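Local coordinates for sensor protein CzcS (Pseudomonas aeruginosa, PDB 5GPO) that probably senses zinc outside the inner membrane through this sensor domain, as the histidine kinase of a two-component system for metal detoxification and antibiotic resistance, at residues A89-F94 with I108-R113; A80-L85 with P119-L124; G50-I55 with G68-A73; V75-A80 with Q95-G100. All blocks are in the same frame, centred on the assembly; numbering follows the deposited sequence. Where two conformers were deposited one is given.

Interaction 1. Residues A89-F94 with I108-R113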
loop_
_atom_site.group_PDB
_atom_site.type_symbol
_atom_site.label_atom_id
_atom_site.label_comp_id
_atom_site.label_asym_id
_atom_site.label_seq_id
_atom_site.Cartn_x
_atom_site.Cartn_y
_atom_site.Cartn_z
ATOM N N ALA B 89 8.644 -8.307 -26.481
ATOM C CA ALA B 89 7.779 -9.408 -26.076
ATOM C C ALA B 89 6.324 -8.942 -26.041
ATOM O O ALA B 89 6.030 -7.757 -25.850
ATOM C CB ALA B 89 8.189 -9.952 -24.702
ATOM N N ARG B 90 5.408 -9.887 -26.245
ATOM C CA ARG B 90 3.987 -9.563 -26.194
ATOM C C ARG B 90 3.626 -8.983 -24.834
ATOM O O ARG B 90 4.061 -9.488 -23.797
ATOM C CB ARG B 90 3.146 -10.807 -26.469
ATOM N N GLN B 91 2.827 -7.922 -24.842
ATOM C CA GLN B 91 2.444 -7.240 -23.606
ATOM C C GLN B 91 0.986 -7.496 -23.233
ATOM O O GLN B 91 0.141 -7.678 -24.113
ATOM C CB GLN B 91 2.695 -5.743 -23.732
ATOM C CG GLN B 91 4.150 -5.402 -24.011
ATOM C CD GLN B 91 4.425 -3.926 -23.837
ATOM O OE1 GLN B 91 3.548 -3.169 -23.415
ATOM N NE2 GLN B 91 5.648 -3.508 -24.147
ATOM N N PRO B 92 0.682 -7.508 -21.919
ATOM C CA PRO B 92 1.649 -7.348 -20.827
ATOM C C PRO B 92 2.540 -8.585 -20.648
ATOM O O PRO B 92 2.135 -9.696 -20.987
ATOM C CB PRO B 92 0.754 -7.103 -19.605
ATOM C CG PRO B 92 -0.534 -7.773 -19.941
ATOM C CD PRO B 92 -0.705 -7.581 -21.424
ATOM N N VAL B 93 3.758 -8.371 -20.165
ATOM C CA VAL B 93 4.713 -9.443 -19.912
ATOM C C VAL B 93 4.619 -9.848 -18.446
ATOM O O VAL B 93 4.694 -8.999 -17.553
ATOM C CB VAL B 93 6.147 -9.000 -20.262
ATOM C CG1 VAL B 93 7.129 -10.113 -19.958
ATOM C CG2 VAL B 93 6.251 -8.589 -21.734
ATOM N N PHE B 94 4.477 -11.147 -18.196
ATOM C CA PHE B 94 4.419 -11.699 -16.855
ATOM C C PHE B 94 5.753 -12.326 -16.499
ATOM O O PHE B 94 6.450 -12.891 -17.347
ATOM C CB PHE B 94 3.324 -12.759 -16.721
ATOM C CG PHE B 94 1.953 -12.190 -16.565
ATOM C CD1 PHE B 94 1.472 -11.863 -15.305
ATOM C CD2 PHE B 94 1.142 -11.986 -17.670
ATOM C CE1 PHE B 94 0.193 -11.334 -15.148
ATOM C CE2 PHE B 94 -0.137 -11.468 -17.521
ATOM C CZ PHE B 94 -0.609 -11.136 -16.255
ATOM N N ILE B 108 4.431 -7.934 -13.422
ATOM C CA ILE B 108 3.830 -7.679 -14.723
ATOM C C ILE B 108 4.426 -6.380 -15.232
ATOM O O ILE B 108 4.684 -5.455 -14.446
ATOM C CB ILE B 108 2.277 -7.631 -14.646
ATOM C CG1 ILE B 108 1.651 -7.657 -16.048
ATOM C CG2 ILE B 108 1.782 -6.436 -13.839
ATOM C CD1 ILE B 108 0.126 -7.759 -16.026
ATOM N N GLY B 109 4.700 -6.317 -16.527
ATOM C CA GLY B 109 5.252 -5.126 -17.133
ATOM C C GLY B 109 4.525 -4.745 -18.409
ATOM O O GLY B 109 4.044 -5.600 -19.149
ATOM N N ALA B 110 4.446 -3.438 -18.653
ATOM C CA ALA B 110 3.885 -2.972 -19.912
ATOM C C ALA B 110 4.414 -1.584 -20.238
ATOM O O ALA B 110 4.806 -0.810 -19.359
ATOM C CB ALA B 110 2.349 -2.970 -19.883
ATOM N N SER B 111 4.414 -1.276 -21.530
ATOM C CA SER B 111 4.717 0.069 -21.985
ATOM C C SER B 111 3.442 0.898 -21.953
ATOM O O SER B 111 2.352 0.393 -22.249
ATOM C CB SER B 111 5.312 0.062 -23.396
ATOM O OG SER B 111 6.449 -0.781 -23.488
ATOM N N MET B 112 3.582 2.160 -21.548
ATOM C CA MET B 112 2.468 3.098 -21.486
ATOM C C MET B 112 2.932 4.436 -22.026
ATOM O O MET B 112 4.126 4.662 -22.242
ATOM C CB MET B 112 1.935 3.261 -20.056
ATOM C CG MET B 112 1.409 1.972 -19.509
ATOM S SD MET B 112 0.629 2.119 -17.910
ATOM C CE MET B 112 0.412 0.364 -17.577
ATOM N N ARG B 113 1.974 5.326 -22.260
ATOM C CA ARG B 113 2.283 6.719 -22.545
ATOM C C ARG B 113 1.527 7.575 -21.549
ATOM O O ARG B 113 0.290 7.569 -21.536
ATOM C CB ARG B 113 1.921 7.117 -23.976
ATOM C CG ARG B 113 2.341 8.552 -24.302
ATOM C CD ARG B 113 2.313 8.800 -25.797
ATOM N NE ARG B 113 3.140 7.833 -26.517
ATOM C CZ ARG B 113 4.432 7.998 -26.791
ATOM N NH1 ARG B 113 5.063 9.100 -26.413
ATOM N NH2 ARG B 113 5.093 7.054 -27.449
HETATM O O HOH W 1 0.737 -2.093 -23.532
#
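Val93 and Gly109 form an antiparallel hydrogen-bonded pair where strand 93-98, at one border of the five-stranded sheet, begins alongside strand 104-113, its partner in a beta hairpin. Two backbone bonds close the pair: Val93 N gives to Gly109 O at 3.0 Å, and Gly109 N returns to Val93 O at 2.9 Å. The next pair, Phe94 with Ile108, is non-hydrogen-bonded, and its side chains lie side by side on one sheet face. With CG1 anti to the backbone N (chi1 -168°), Ile108 lays CG1 over a face of the Phe94 ring, 4.1 Å from its centroid, and carries CD1 to within 3.5 Å of Phe94 CZ. CD1 also meets Pro92 CB, at 3.7 Å. Helix 7-25 of the second subunit packs against this face, Leu17 there meeting Ile108 and Ala110.

Ahead of Pro92, which follows a cis peptide, the side-chain amide of Gln91 prolongs the pairing. Its OE1 accepts from Ser111 N (2.8 Å, nearly straight at 171°), the donor standing above the carbonyl plane, while NE2 gives to Ser111 OG at 2.9 Å, nearly in the amide plane. A water donates to both Gln91 OE1 and Ser111 O. The stronger partner of Ser111 OG is Gln121 OE1. With both ends of the amide engaged, Gln91 is fixed in rotation and stands in for backbone pairing just before the strand begins.

Interaction 2. Residues A80-L85 with P119-L124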
loop_
_atom_site.group_PDB
_atom_site.type_symbol
_atom_site.label_atom_id
_atom_site.label_comp_id
_atom_site.label_asym_id
_atom_site.label_seq_id
_atom_site.Cartn_x
_atom_site.Cartn_y
_atom_site.Cartn_z
ATOM N N ALA B 80 15.362 -8.360 -15.683
ATOM C CA ALA B 80 14.938 -9.372 -16.651
ATOM C C ALA B 80 13.612 -8.994 -17.309
ATOM O O ALA B 80 13.443 -9.174 -18.525
ATOM C CB ALA B 80 14.833 -10.739 -15.974
ATOM N N LEU B 81 12.664 -8.469 -16.523
ATOM C CA LEU B 81 11.377 -8.049 -17.073
ATOM C C LEU B 81 11.536 -6.865 -18.017
ATOM O O LEU B 81 10.938 -6.842 -19.098
ATOM C CB LEU B 81 10.418 -7.692 -15.935
ATOM C CG LEU B 81 9.043 -7.190 -16.364
ATOM C CD1 LEU B 81 8.384 -8.191 -17.277
ATOM C CD2 LEU B 81 8.187 -6.950 -15.127
ATOM N N LEU B 82 12.335 -5.867 -17.621
ATOM C CA LEU B 82 12.574 -4.718 -18.482
ATOM C C LEU B 82 13.222 -5.143 -19.790
ATOM O O LEU B 82 12.941 -4.562 -20.844
ATOM C CB LEU B 82 13.466 -3.697 -17.769
ATOM C CG LEU B 82 13.976 -2.552 -18.650
ATOM C CD1 LEU B 82 12.780 -1.754 -19.176
ATOM C CD2 LEU B 82 14.921 -1.648 -17.864
ATOM N N ALA B 83 14.067 -6.174 -19.741
ATOM C CA ALA B 83 14.712 -6.652 -20.957
ATOM C C ALA B 83 13.703 -7.330 -21.873
ATOM O O ALA B 83 13.784 -7.203 -23.101
ATOM C CB ALA B 83 15.856 -7.602 -20.606
ATOM N N ARG B 84 12.731 -8.041 -21.300
ATOM C CA ARG B 84 11.711 -8.650 -22.148
ATOM C C ARG B 84 10.842 -7.589 -22.811
ATOM O O ARG B 84 10.462 -7.737 -23.978
ATOM C CB ARG B 84 10.876 -9.637 -21.339
ATOM C CG ARG B 84 11.654 -10.898 -21.029
ATOM C CD ARG B 84 10.917 -11.796 -20.060
ATOM N NE ARG B 84 9.688 -12.339 -20.629
ATOM C CZ ARG B 84 8.800 -13.040 -19.929
ATOM N NH1 ARG B 84 9.012 -13.259 -18.638
ATOM N NH2 ARG B 84 7.699 -13.503 -20.509
ATOM N N LEU B 85 10.543 -6.497 -22.099
ATOM C CA LEU B 85 9.764 -5.407 -22.688
ATOM C C LEU B 85 10.521 -4.763 -23.845
ATOM O O LEU B 85 9.956 -4.508 -24.916
ATOM C CB LEU B 85 9.439 -4.361 -21.622
ATOM C CG LEU B 85 8.422 -4.708 -20.536
ATOM C CD1 LEU B 85 8.354 -3.586 -19.501
ATOM C CD2 LEU B 85 7.048 -4.958 -21.138
ATOM N N PRO B 119 6.772 8.542 -22.781
ATOM C CA PRO B 119 6.647 7.086 -22.907
ATOM C C PRO B 119 7.360 6.416 -21.740
ATOM O O PRO B 119 8.511 6.743 -21.430
ATOM C CB PRO B 119 7.328 6.779 -24.247
ATOM C CG PRO B 119 8.331 7.861 -24.391
ATOM C CD PRO B 119 7.766 9.089 -23.724
ATOM N N VAL B 120 6.658 5.502 -21.069
ATOM C CA VAL B 120 7.171 4.890 -19.850
ATOM C C VAL B 120 7.032 3.377 -19.920
ATOM O O VAL B 120 6.169 2.832 -20.623
ATOM C CB VAL B 120 6.485 5.432 -18.565
ATOM C CG1 VAL B 120 6.794 6.927 -18.359
ATOM C CG2 VAL B 120 4.955 5.134 -18.542
ATOM N N GLN B 121 7.908 2.697 -19.190
ATOM C CA GLN B 121 7.796 1.269 -18.931
ATOM C C GLN B 121 7.407 1.098 -17.470
ATOM O O GLN B 121 8.017 1.717 -16.591
ATOM C CB GLN B 121 9.106 0.527 -19.209
ATOM C CG GLN B 121 9.727 0.764 -20.588
ATOM C CD GLN B 121 9.093 -0.075 -21.683
ATOM O OE1 GLN B 121 7.970 -0.550 -21.548
ATOM N NE2 GLN B 121 9.824 -0.266 -22.778
ATOM N N VAL B 122 6.400 0.264 -17.219
ATOM C CA VAL B 122 5.773 0.135 -15.906
ATOM C C VAL B 122 6.039 -1.274 -15.411
ATOM O O VAL B 122 5.669 -2.249 -16.076
ATOM C CB VAL B 122 4.263 0.412 -15.960
ATOM C CG1 VAL B 122 3.620 0.157 -14.566
ATOM C CG2 VAL B 122 3.996 1.847 -16.438
ATOM N N LEU B 123 6.666 -1.382 -14.248
ATOM C CA LEU B 123 7.040 -2.662 -13.660
ATOM C C LEU B 123 6.316 -2.796 -12.325
ATOM O O LEU B 123 6.673 -2.124 -11.351
ATOM C CB LEU B 123 8.556 -2.753 -13.479
ATOM C CG LEU B 123 9.406 -2.518 -14.727
ATOM C CD1 LEU B 123 10.913 -2.573 -14.414
ATOM C CD2 LEU B 123 9.090 -3.530 -15.803
ATOM N N LEU B 124 5.306 -3.662 -12.274
ATOM C CA LEU B 124 4.511 -3.866 -11.071
ATOM C C LEU B 124 4.802 -5.243 -10.487
ATOM O O LEU B 124 4.652 -6.268 -11.169
ATOM C CB LEU B 124 3.020 -3.704 -11.379
ATOM C CG LEU B 124 1.999 -3.949 -10.266
ATOM C CD1 LEU B 124 2.147 -2.955 -9.115
ATOM C CD2 LEU B 124 0.593 -3.848 -10.883
#
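Leu123 CD2 reaches in between Leu81 and Leu85, one helical turn apart, meeting Leu81 CD2 at 3.6 Å and Leu85 CD1 at 3.8 Å. Such methyl contacts carry much of this interface, in which helix 75-86 lies across one face of the sheet and meets strand 119-127, the central strand. Both helix leucines slide past Leu123 in the opposite direction. The other branch, Leu123 CD1, lies 4.4 Å from Leu82 CB.

The short axes of helix and strand run 9.6 Å apart at 140°. This helix laid on an antiparallel sheet is consistent with the PAS-like sensor domains of many histidine kinases. Val122 points to the opposite face, where it packs on Leu17 of the second subunit.

The remaining contacts set leucine against glutamine. Gln121, its chain bent at chi2 (-81°), brings OE1 to 3.7 Å from Leu85 CD1, while its CG lies 4.2 Å from Leu82 CD1. No hydrogen bond spans the two segments; the polar partner of Gln121 OE1 is Ser111, on the neighbouring strand.

Interaction 3. Residues G50-I55 with G68-A73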
loop_
_atom_site.group_PDB
_atom_site.type_symbol
_atom_site.label_atom_id
_atom_site.label_comp_id
_atom_site.label_asym_id
_atom_site.label_seq_id
_atom_site.Cartn_x
_atom_site.Cartn_y
_atom_site.Cartn_z
ATOM N N GLY B 50 3.138 -4.850 0.357
ATOM C CA GLY B 50 3.388 -6.052 -0.418
ATOM C C GLY B 50 3.390 -5.838 -1.915
ATOM O O GLY B 50 3.389 -6.806 -2.676
ATOM N N LEU B 51 3.394 -4.591 -2.350
ATOM C CA LEU B 51 3.390 -4.233 -3.752
ATOM C C LEU B 51 4.504 -3.222 -3.988
ATOM O O LEU B 51 4.848 -2.435 -3.099
ATOM C CB LEU B 51 2.020 -3.663 -4.148
ATOM C CG LEU B 51 0.773 -4.533 -3.999
ATOM C CD1 LEU B 51 -0.442 -3.637 -3.922
ATOM C CD2 LEU B 51 0.646 -5.475 -5.199
ATOM N N HIS B 52 5.106 -3.271 -5.174
ATOM C CA HIS B 52 6.112 -2.285 -5.524
ATOM C C HIS B 52 5.882 -1.837 -6.960
ATOM O O HIS B 52 5.498 -2.640 -7.815
ATOM C CB HIS B 52 7.529 -2.843 -5.358
ATOM C CG HIS B 52 8.602 -1.809 -5.537
ATOM N ND1 HIS B 52 9.136 -1.503 -6.768
ATOM C CD2 HIS B 52 9.230 -1.005 -4.643
ATOM C CE1 HIS B 52 10.056 -0.561 -6.630
ATOM N NE2 HIS B 52 10.130 -0.237 -5.350
ATOM N N LEU B 53 6.061 -0.547 -7.207
ATOM C CA LEU B 53 5.823 -0.014 -8.544
ATOM C C LEU B 53 7.027 0.776 -9.023
ATOM O O LEU B 53 7.500 1.682 -8.323
ATOM C CB LEU B 53 4.563 0.853 -8.565
ATOM C CG LEU B 53 4.158 1.448 -9.926
ATOM C CD1 LEU B 53 3.993 0.350 -10.975
ATOM C CD2 LEU B 53 2.876 2.254 -9.788
ATOM N N SER B 54 7.534 0.412 -10.203
ATOM C CA SER B 54 8.646 1.099 -10.853
ATOM C C SER B 54 8.182 1.628 -12.191
ATOM O O SER B 54 7.622 0.878 -13.006
ATOM C CB SER B 54 9.843 0.170 -11.069
ATOM O OG SER B 54 10.496 -0.143 -9.864
ATOM N N ILE B 55 8.405 2.915 -12.434
ATOM C CA ILE B 55 8.045 3.551 -13.688
ATOM C C ILE B 55 9.293 4.206 -14.244
ATOM O O ILE B 55 9.900 5.046 -13.572
ATOM C CB ILE B 55 6.911 4.560 -13.481
ATOM C CG1 ILE B 55 5.674 3.768 -13.042
ATOM C CG2 ILE B 55 6.661 5.369 -14.758
ATOM C CD1 ILE B 55 4.424 4.514 -13.131
ATOM N N GLY B 68 6.827 1.714 -2.854
ATOM C CA GLY B 68 6.209 0.472 -2.451
ATOM C C GLY B 68 7.103 -0.312 -1.517
ATOM O O GLY B 68 8.007 0.240 -0.877
ATOM N N ASP B 69 6.876 -1.617 -1.496
ATOM C CA ASP B 69 7.447 -2.556 -0.542
ATOM C C ASP B 69 8.709 -3.195 -1.128
ATOM O O ASP B 69 8.659 -3.799 -2.200
ATOM C CB ASP B 69 6.385 -3.615 -0.236
ATOM C CG ASP B 69 6.687 -4.433 0.997
ATOM O OD1 ASP B 69 7.880 -4.725 1.255
ATOM O OD2 ASP B 69 5.699 -4.807 1.678
ATOM N N GLN B 70 9.837 -3.091 -0.424
ATOM C CA GLN B 70 11.035 -3.734 -0.959
ATOM C C GLN B 70 10.958 -5.253 -0.868
ATOM O O GLN B 70 11.681 -5.939 -1.592
ATOM C CB GLN B 70 12.295 -3.241 -0.249
ATOM C CG GLN B 70 12.930 -1.982 -0.875
ATOM C CD GLN B 70 13.449 -2.159 -2.296
ATOM O OE1 GLN B 70 13.975 -3.212 -2.656
ATOM N NE2 GLN B 70 13.298 -1.111 -3.119
ATOM N N ALA B 71 10.124 -5.793 0.018
ATOM C CA ALA B 71 9.913 -7.233 -0.002
ATOM C C ALA B 71 9.270 -7.685 -1.307
ATOM O O ALA B 71 9.431 -8.843 -1.692
ATOM C CB ALA B 71 9.058 -7.668 1.187
ATOM N N ALA B 72 8.573 -6.796 -2.010
ATOM C CA ALA B 72 7.986 -7.137 -3.297
ATOM C C ALA B 72 8.891 -6.808 -4.477
ATOM O O ALA B 72 8.489 -7.030 -5.622
ATOM C CB ALA B 72 6.634 -6.423 -3.470
ATOM N N ALA B 73 10.104 -6.317 -4.249
ATOM C CA ALA B 73 10.956 -5.866 -5.342
ATOM C C ALA B 73 12.201 -6.736 -5.464
ATOM O O ALA B 73 12.758 -7.191 -4.459
ATOM C CB ALA B 73 11.371 -4.406 -5.145
#
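The ring of His52 swings toward segment 68-73 because its CG is anti to the backbone N (chi1 -173°), and a like torsion in Asp69 turns the carboxylate toward Gly50. Ala73 CB sits over one face of the imidazole, 4.0 Å from the ring centroid and only 15° off its normal, a CH-pi contact offset toward the rim. The side-chain amide of Gln70 runs beside the ring, their planes 65° apart.

Asp69 is the polar centre. Its backbone N gives a short bond to Leu51 O (2.7 Å), while OD2 accepts from Gly50 N at 2.9 Å on the anti side of the carboxylate. The other oxygen, OD1, takes Ala71 N at 2.8 Å and thereby closes an Asx turn, which leads into the 3-10 segment 70-72. Ala72 CB comes back against Gly50 O at 3.4 Å.

Gly68 faces His52 as an antiparallel non-hydrogen-bonded pair, with the alpha carbons only 4.1 Å apart and no room for a side chain at Gly68. The contact thus marks the place where border strand 63-68 leaves strand 51-57 and turns toward helix 75-86. One carboxylate, gripped through both oxygens by backbone N-H groups, ties the start of strand 51-57 to that turn and probably favours its own charged form.

Interaction 4. Residues V75-A80 with Q95-G100. With SO4 (sulfate ion), chain H.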
loop_
_atom_site.group_PDB
_atom_site.type_symbol
_atom_site.label_atom_id
_atom_site.label_comp_id
_atom_site.label_asym_id
_atom_site.label_seq_id
_atom_site.Cartn_x
_atom_site.Cartn_y
_atom_site.Cartn_z
ATOM N N VAL B 75 15.830 -6.404 -7.813
ATOM C CA VAL B 75 16.638 -5.739 -8.836
ATOM C C VAL B 75 16.805 -6.645 -10.045
ATOM O O VAL B 75 16.640 -6.218 -11.196
ATOM C CB VAL B 75 18.008 -5.330 -8.255
ATOM C CG1 VAL B 75 18.970 -4.953 -9.377
ATOM C CG2 VAL B 75 17.835 -4.168 -7.294
ATOM N N ALA B 76 17.155 -7.911 -9.794
ATOM C CA ALA B 76 17.419 -8.853 -10.880
ATOM C C ALA B 76 16.159 -9.142 -11.680
ATOM O O ALA B 76 16.194 -9.200 -12.914
ATOM C CB ALA B 76 17.987 -10.156 -10.318
ATOM N N ALA B 77 15.035 -9.325 -10.989
ATOM C CA ALA B 77 13.786 -9.628 -11.671
ATOM C C ALA B 77 13.344 -8.465 -12.546
ATOM O O ALA B 77 12.939 -8.669 -13.696
ATOM C CB ALA B 77 12.708 -9.968 -10.649
ATOM N N ASN B 78 13.399 -7.239 -12.007
ATOM C CA ASN B 78 13.048 -6.057 -12.792
ATOM C C ASN B 78 13.944 -5.920 -14.018
ATOM O O ASN B 78 13.467 -5.594 -15.112
ATOM C CB ASN B 78 13.135 -4.805 -11.918
ATOM C CG ASN B 78 11.882 -4.572 -11.117
ATOM O OD1 ASN B 78 10.983 -5.415 -11.088
ATOM N ND2 ASN B 78 11.806 -3.418 -10.459
ATOM N N ARG B 79 15.248 -6.186 -13.863
ATOM C CA ARG B 79 16.151 -6.135 -15.011
ATOM C C ARG B 79 15.718 -7.133 -16.089
ATOM O O ARG B 79 15.625 -6.782 -17.274
ATOM C CB ARG B 79 17.587 -6.396 -14.538
ATOM C CG ARG B 79 18.649 -6.307 -15.636
ATOM C CD ARG B 79 20.073 -6.379 -15.072
ATOM N NE ARG B 79 20.422 -5.189 -14.292
ATOM C CZ ARG B 79 20.775 -5.204 -13.007
ATOM N NH1 ARG B 79 20.856 -6.354 -12.350
ATOM N NH2 ARG B 79 21.067 -4.068 -12.384
ATOM N N ALA B 80 15.362 -8.360 -15.683
ATOM C CA ALA B 80 14.938 -9.372 -16.651
ATOM C C ALA B 80 13.612 -8.994 -17.309
ATOM O O ALA B 80 13.443 -9.174 -18.525
ATOM C CB ALA B 80 14.833 -10.739 -15.974
ATOM N N GLN B 95 6.095 -12.242 -15.221
ATOM C CA GLN B 95 7.345 -12.816 -14.757
ATOM C C GLN B 95 7.134 -13.388 -13.373
ATOM O O GLN B 95 6.712 -12.667 -12.465
ATOM C CB GLN B 95 8.446 -11.767 -14.731
ATOM C CG GLN B 95 9.757 -12.306 -14.233
ATOM C CD GLN B 95 10.674 -11.192 -13.832
ATOM O OE1 GLN B 95 10.391 -10.454 -12.875
ATOM N NE2 GLN B 95 11.764 -11.031 -14.566
ATOM N N SER B 96 7.405 -14.676 -13.218
ATOM C CA SER B 96 7.577 -15.249 -11.898
ATOM C C SER B 96 9.067 -15.304 -11.604
ATOM O O SER B 96 9.893 -15.392 -12.517
ATOM C CB SER B 96 6.940 -16.634 -11.798
ATOM O OG SER B 96 5.569 -16.574 -12.162
ATOM N N TRP B 97 9.409 -15.194 -10.324
ATOM C CA TRP B 97 10.804 -15.090 -9.924
ATOM C C TRP B 97 10.938 -15.634 -8.514
ATOM O O TRP B 97 10.067 -15.399 -7.673
ATOM C CB TRP B 97 11.285 -13.636 -9.992
ATOM C CG TRP B 97 12.777 -13.464 -10.039
ATOM C CD1 TRP B 97 13.630 -13.378 -8.969
ATOM C CD2 TRP B 97 13.586 -13.344 -11.208
ATOM N NE1 TRP B 97 14.920 -13.209 -9.410
ATOM C CE2 TRP B 97 14.924 -13.188 -10.778
ATOM C CE3 TRP B 97 13.314 -13.351 -12.581
ATOM C CZ2 TRP B 97 15.988 -13.043 -11.674
ATOM C CZ3 TRP B 97 14.370 -13.199 -13.474
ATOM C CH2 TRP B 97 15.695 -13.052 -13.014
ATOM N N SER B 98 12.009 -16.369 -8.249
ATOM C CA SER B 98 12.228 -16.886 -6.886
ATOM C C SER B 98 13.646 -16.724 -6.430
ATOM O O SER B 98 14.522 -16.789 -7.218
ATOM C CB SER B 98 11.893 -18.355 -6.785
ATOM O OG SER B 98 12.172 -18.941 -8.001
ATOM N N THR B 99 13.852 -16.533 -5.133
ATOM C CA THR B 99 15.204 -16.438 -4.612
ATOM C C THR B 99 15.298 -16.767 -3.139
ATOM O O THR B 99 16.178 -16.286 -2.414
ATOM C CB THR B 99 15.712 -15.044 -4.893
ATOM O OG1 THR B 99 16.993 -14.855 -4.280
ATOM C CG2 THR B 99 14.666 -14.020 -4.413
ATOM N N GLY B 100 14.374 -17.605 -2.683
ATOM C CA GLY B 100 14.337 -18.014 -1.291
ATOM C C GLY B 100 12.981 -18.554 -0.881
ATOM O O GLY B 100 12.709 -19.746 -1.022
HETATM S S SO4 H . 17.711 -9.700 -6.128
HETATM O O1 SO4 H . 18.822 -10.663 -6.102
HETATM O O2 SO4 H . 17.502 -9.156 -4.782
HETATM O O3 SO4 H . 18.034 -8.629 -7.055
HETATM O O4 SO4 H . 16.505 -10.424 -6.546
HETATM O O HOH W 2 10.123 -7.689 -11.696
#
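One face of the Trp97 indole lies against the first turn of helix 75-86, with Ala77 CB 3.6 Å from the centroid of the five-membered ring and 17° off its normal, a CH-pi contact. Ala77 CA stands over the middle of the ring system on the same face. Two more methyls approach the six-membered ring obliquely: Ala76 CB lies 3.8 Å from Trp97 CZ2, and Ala80 CB 3.5 Å from Trp97 CZ3.

Gln95, two residues earlier and on the same side of the strand, adds the polar link. With CG anti to the backbone N (chi1 179°) and an extended chain, its amide reaches the helix, where NE2 gives to Ala77 O at 2.8 Å; that oxygen lies nearly in the plane of the Gln95 amide. A water donates to Gln95 OE1.

At the start of the helix a sulfate, probably from the crystallisation liquor, accepts from Ala76 N through O3 at 3.0 Å and is also hydrogen-bonded to Ser74 OG. An anion here would be favoured by the positive end of the helix dipole. Because Gln95 turns NE2 to the carbonyl as donor, strand and helix gain one polar tie beside the alanine-indole packing.

All four contacts belong to one five-stranded antiparallel sheet and helix 75-86 lying on it. Along the chain interaction 3 closes first; helix 75-86 then opens interactions 4 and 2, and interaction 1 is nested within the loop that interaction 2 closes. Interactions 1 and 2, with centres about 6 Å apart, join through Ser111 and Gln121 on neighbouring strands. Interactions 2 and 4 share Ala80 and fix successive parts of the helix. Interaction 3, about 17 Å from interaction 1 between centres, lies toward the opposite border, where strand 63-68 ends. Interactions 1, 2 and 3 also touch the second subunit, coupling this sensor domain core to the dimer.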